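PDB 6W0V: bacteriocin immunity protein from Pseudomonas aeruginosa, which binds the nuclease domain of pyocin S8, its cognate toxin, and so probably protects the producing cell from that DNase. Local coordinates for residues I4-I16 with I68-A82. The protein carries 1 engineered substitution. Residues are numbered along the deposited sequence; the frame is centred on the assembly and turned at random.
Sequences ISDHTEAEFFSLI and IKEWRAANGLPGFKA. Engineered in segment 4-16: His7 (natural residue Tyr).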
# COMPACT_ATOMS: atom_id res chain seq x y z
N ILE B 4 18.26 11.62 8.74
CA ILE B 4 18.23 12.70 7.71
C ILE B 4 19.62 13.32 7.60
O ILE B 4 20.08 13.54 6.49
CB ILE B 4 17.17 13.75 8.09
CG1 ILE B 4 15.76 13.19 7.86
CG2 ILE B 4 17.42 15.06 7.36
CD1 ILE B 4 15.38 13.02 6.42
N SER B 5 20.24 13.62 8.74
CA SER B 5 21.54 14.33 8.80
C SER B 5 22.65 13.46 8.21
O SER B 5 23.70 14.01 7.88
CB SER B 5 21.85 14.73 10.20
OG SER B 5 21.95 13.59 11.02
N ASP B 6 22.42 12.14 8.12
CA ASP B 6 23.38 11.17 7.53
C ASP B 6 23.21 11.12 6.01
O ASP B 6 24.06 10.51 5.35
CB ASP B 6 23.17 9.76 8.06
CG ASP B 6 23.33 9.60 9.56
OD1 ASP B 6 24.25 10.23 10.12
OD2 ASP B 6 22.54 8.84 10.16
N HIS B 7 22.14 11.70 5.48
CA HIS B 7 21.90 11.72 4.02
C HIS B 7 22.25 13.08 3.45
O HIS B 7 21.92 14.09 4.09
CB HIS B 7 20.45 11.47 3.64
CG HIS B 7 19.90 10.16 4.07
ND1 HIS B 7 19.67 9.14 3.17
CD2 HIS B 7 19.48 9.73 5.27
CE1 HIS B 7 19.13 8.13 3.82
NE2 HIS B 7 19.01 8.46 5.10
N THR B 8 22.76 13.10 2.23
CA THR B 8 22.65 14.30 1.37
C THR B 8 21.19 14.39 0.93
O THR B 8 20.48 13.36 0.91
CB THR B 8 23.61 14.26 0.18
OG1 THR B 8 23.13 13.22 -0.67
CG2 THR B 8 25.05 14.04 0.59
N GLU B 9 20.75 15.59 0.60
CA GLU B 9 19.37 15.77 0.09
C GLU B 9 19.18 14.93 -1.17
O GLU B 9 18.16 14.26 -1.27
CB GLU B 9 19.10 17.23 -0.24
CG GLU B 9 17.74 17.41 -0.85
CD GLU B 9 17.32 18.85 -0.92
OE1 GLU B 9 17.31 19.41 -2.04
OE2 GLU B 9 17.02 19.41 0.14
N ALA B 10 20.13 14.97 -2.11
CA ALA B 10 20.03 14.22 -3.38
C ALA B 10 19.86 12.73 -3.06
O ALA B 10 19.00 12.08 -3.67
CB ALA B 10 21.24 14.48 -4.24
N GLU B 11 20.64 12.25 -2.09
CA GLU B 11 20.66 10.84 -1.62
C GLU B 11 19.26 10.49 -1.12
O GLU B 11 18.69 9.49 -1.57
CB GLU B 11 21.72 10.71 -0.53
CG GLU B 11 21.82 9.35 0.10
CD GLU B 11 22.90 9.30 1.17
OE1 GLU B 11 23.21 8.19 1.64
OE2 GLU B 11 23.44 10.37 1.49
N PHE B 12 18.72 11.32 -0.25
CA PHE B 12 17.38 11.10 0.34
C PHE B 12 16.31 11.24 -0.74
O PHE B 12 15.36 10.44 -0.80
CB PHE B 12 17.15 12.12 1.44
CG PHE B 12 16.06 11.70 2.36
CD1 PHE B 12 16.26 10.66 3.26
CD2 PHE B 12 14.82 12.29 2.29
CE1 PHE B 12 15.25 10.28 4.12
CE2 PHE B 12 13.80 11.91 3.15
CZ PHE B 12 14.02 10.89 4.05
N PHE B 13 16.47 12.24 -1.60
CA PHE B 13 15.52 12.52 -2.69
C PHE B 13 15.45 11.30 -3.62
O PHE B 13 14.36 10.95 -4.09
CB PHE B 13 15.93 13.76 -3.48
CG PHE B 13 15.00 14.00 -4.63
CD1 PHE B 13 13.70 14.41 -4.41
CD2 PHE B 13 15.40 13.74 -5.93
CE1 PHE B 13 12.83 14.61 -5.47
CE2 PHE B 13 14.53 13.93 -6.99
CZ PHE B 13 13.24 14.37 -6.75
N SER B 14 16.61 10.69 -3.87
CA SER B 14 16.75 9.46 -4.68
C SER B 14 15.85 8.37 -4.08
O SER B 14 15.11 7.75 -4.86
CB SER B 14 18.17 9.02 -4.76
OG SER B 14 18.32 7.96 -5.68
N LEU B 15 15.91 8.17 -2.76
CA LEU B 15 15.07 7.16 -2.06
C LEU B 15 13.61 7.45 -2.37
O LEU B 15 12.89 6.52 -2.77
CB LEU B 15 15.25 7.22 -0.54
CG LEU B 15 16.52 6.60 0.03
CD1 LEU B 15 16.58 6.83 1.53
CD2 LEU B 15 16.60 5.12 -0.30
N ILE B 16 13.19 8.69 -2.17
CA ILE B 16 11.77 9.07 -2.36
C ILE B 16 11.42 8.80 -3.82
O ILE B 16 10.34 8.26 -4.07
CB ILE B 16 11.54 10.53 -2.00
CG1 ILE B 16 11.88 10.81 -0.53
CG2 ILE B 16 10.11 10.91 -2.33
CD1 ILE B 16 12.02 12.28 -0.22
N ILE B 68 8.83 16.75 4.09
CA ILE B 68 9.78 16.25 5.12
C ILE B 68 10.64 17.41 5.57
O ILE B 68 10.77 17.63 6.76
CB ILE B 68 10.62 15.10 4.56
CG1 ILE B 68 9.72 13.88 4.38
CG2 ILE B 68 11.80 14.82 5.46
CD1 ILE B 68 10.38 12.73 3.68
N LYS B 69 11.19 18.14 4.61
CA LYS B 69 12.11 19.24 4.94
C LYS B 69 11.36 20.32 5.69
O LYS B 69 11.91 20.83 6.66
CB LYS B 69 12.69 19.78 3.65
CG LYS B 69 13.75 18.90 3.04
CD LYS B 69 14.13 19.35 1.67
CE LYS B 69 14.68 20.76 1.66
NZ LYS B 69 15.00 21.11 0.26
N GLU B 70 10.17 20.66 5.24
CA GLU B 70 9.44 21.79 5.86
C GLU B 70 9.12 21.41 7.29
O GLU B 70 9.27 22.22 8.19
CB GLU B 70 8.15 22.11 5.13
CG GLU B 70 8.41 22.84 3.85
CD GLU B 70 7.15 23.42 3.27
OE1 GLU B 70 6.06 22.95 3.64
OE2 GLU B 70 7.26 24.33 2.47
N TRP B 71 8.67 20.18 7.48
CA TRP B 71 8.26 19.78 8.83
C TRP B 71 9.47 19.81 9.76
O TRP B 71 9.39 20.36 10.87
CB TRP B 71 7.61 18.41 8.78
CG TRP B 71 6.93 18.24 10.08
CD1 TRP B 71 5.75 18.80 10.48
CD2 TRP B 71 7.54 17.68 11.24
NE1 TRP B 71 5.54 18.53 11.80
CE2 TRP B 71 6.61 17.85 12.29
CE3 TRP B 71 8.74 17.01 11.47
CZ2 TRP B 71 6.87 17.39 13.58
CZ3 TRP B 71 8.98 16.53 12.74
CH2 TRP B 71 8.06 16.73 13.77
N ARG B 72 10.58 19.25 9.30
CA ARG B 72 11.81 19.18 10.13
C ARG B 72 12.31 20.59 10.39
O ARG B 72 12.61 20.89 11.54
CB ARG B 72 12.85 18.35 9.40
CG ARG B 72 12.43 16.90 9.33
CD ARG B 72 13.45 16.05 8.64
NE ARG B 72 14.64 16.03 9.45
CZ ARG B 72 14.82 15.31 10.55
NH1 ARG B 72 13.89 14.46 10.96
NH2 ARG B 72 15.97 15.40 11.20
N ALA B 73 12.35 21.41 9.34
CA ALA B 73 12.89 22.77 9.46
C ALA B 73 12.03 23.57 10.44
O ALA B 73 12.59 24.43 11.11
CB ALA B 73 12.98 23.41 8.11
N ALA B 74 10.72 23.32 10.49
CA ALA B 74 9.79 24.10 11.34
C ALA B 74 9.77 23.53 12.76
O ALA B 74 9.23 24.19 13.65
CB ALA B 74 8.41 24.08 10.74
N ASN B 75 10.28 22.31 12.96
CA ASN B 75 10.09 21.60 14.24
C ASN B 75 11.43 21.22 14.85
O ASN B 75 11.48 20.28 15.61
CB ASN B 75 9.16 20.41 14.05
CG ASN B 75 7.75 20.89 13.80
OD1 ASN B 75 7.05 21.24 14.75
ND2 ASN B 75 7.38 21.01 12.54
N GLY B 76 12.47 22.00 14.58
CA GLY B 76 13.71 21.94 15.38
C GLY B 76 14.50 20.70 15.08
O GLY B 76 15.28 20.28 15.93
N LEU B 77 14.29 20.13 13.90
CA LEU B 77 15.05 18.93 13.50
C LEU B 77 16.01 19.28 12.39
O LEU B 77 15.74 20.14 11.56
CB LEU B 77 14.08 17.84 13.08
CG LEU B 77 13.23 17.30 14.22
CD1 LEU B 77 12.23 16.31 13.68
CD2 LEU B 77 14.11 16.67 15.29
N PRO B 78 17.17 18.60 12.37
CA PRO B 78 18.22 18.89 11.42
C PRO B 78 17.85 18.43 10.01
O PRO B 78 17.02 17.55 9.84
CB PRO B 78 19.44 18.15 11.95
CG PRO B 78 18.86 17.01 12.74
CD PRO B 78 17.55 17.52 13.29
N GLY B 79 18.43 19.11 9.04
CA GLY B 79 18.29 18.77 7.63
C GLY B 79 19.43 17.88 7.19
O GLY B 79 20.09 17.24 8.06
N PHE B 80 19.65 17.85 5.89
CA PHE B 80 20.57 16.91 5.22
C PHE B 80 22.00 17.36 5.48
O PHE B 80 22.20 18.54 5.80
CB PHE B 80 20.22 16.87 3.73
CG PHE B 80 18.83 16.35 3.52
CD1 PHE B 80 18.55 15.03 3.82
CD2 PHE B 80 17.81 17.17 3.08
CE1 PHE B 80 17.27 14.53 3.65
CE2 PHE B 80 16.53 16.67 2.92
CZ PHE B 80 16.27 15.34 3.19
N LYS B 81 22.97 16.45 5.35
CA LYS B 81 24.40 16.86 5.28
C LYS B 81 24.62 17.46 3.89
O LYS B 81 23.92 17.03 2.94
CB LYS B 81 25.36 15.71 5.61
CG LYS B 81 25.50 14.60 4.57
CD LYS B 81 26.48 13.54 5.01
CE LYS B 81 26.47 12.31 4.14
NZ LYS B 81 26.94 11.12 4.90
N ALA B 82 25.51 18.44 3.78
CA ALA B 82 25.87 19.16 2.54
C ALA B 82 26.22 18.17 1.43
O ALA B 82 26.79 17.10 1.67
CB ALA B 82 27.01 20.11 2.80
O HOH W 1 26.46 10.63 7.44
O HOH W 2 22.55 17.71 0.78
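Ser5 and Phe80 bring their backbones close, CA to CA 4.5 Å, where the C-terminal tail runs back past the 3-10 turn 4-6 and the start of helix 9-16. The axes of segments 9-16 and 68-74 come no closer than 13.7 Å, their N-to-C directions 131° apart; the tail and the side chains of Ile4, Phe80 and Phe12 bridge the two. Lys81 N donates to the backbone O of the engineered His7 over 2.9 Å, and a water links Lys81 O to Glu9 N in the first turn of the helix. There Thr8 N donates to Glu11 OE2, with the return bond to Thr8 OG1 less certain, as in a capping box. The extended Lys81 side chain runs back along the turn until NZ hydrogen-bonds Asp6 O from above its carbonyl plane.

The Phe80 ring, its CG anti to the carbonyl carbon (chi1 -62°), lies between Ile4 CG2 on one face and Glu9 CA on the other, the latter 3.8 Å from the ring centroid. The far rim reaches Phe12, the two ring planes inclined at 42°. This is the all-helical fold of the colicin/pyocin immunity family, and here the tail after helix 61-74 closes over the N-terminal end of helix 9-21; Phe12 continues inward to Ile37 and Ala40 of helix 27-41. Ile68 CD1 meets the Phe12 ring edge at CE2, 3.6 Å away.

Arg72 lies with its guanidinium between Ile4 CG1 and Leu77 CB on opposite faces. NE and NH2 both grip Pro78 O in the guanidinium plane, while NH1 bonds Gln42 and Ala41, fixing the group's rotation. Near the Phe80 rim, Glu9 OE2 takes Lys69 NZ on its syn side, but well out of the carboxylate plane, in a 2.6 Å salt bridge.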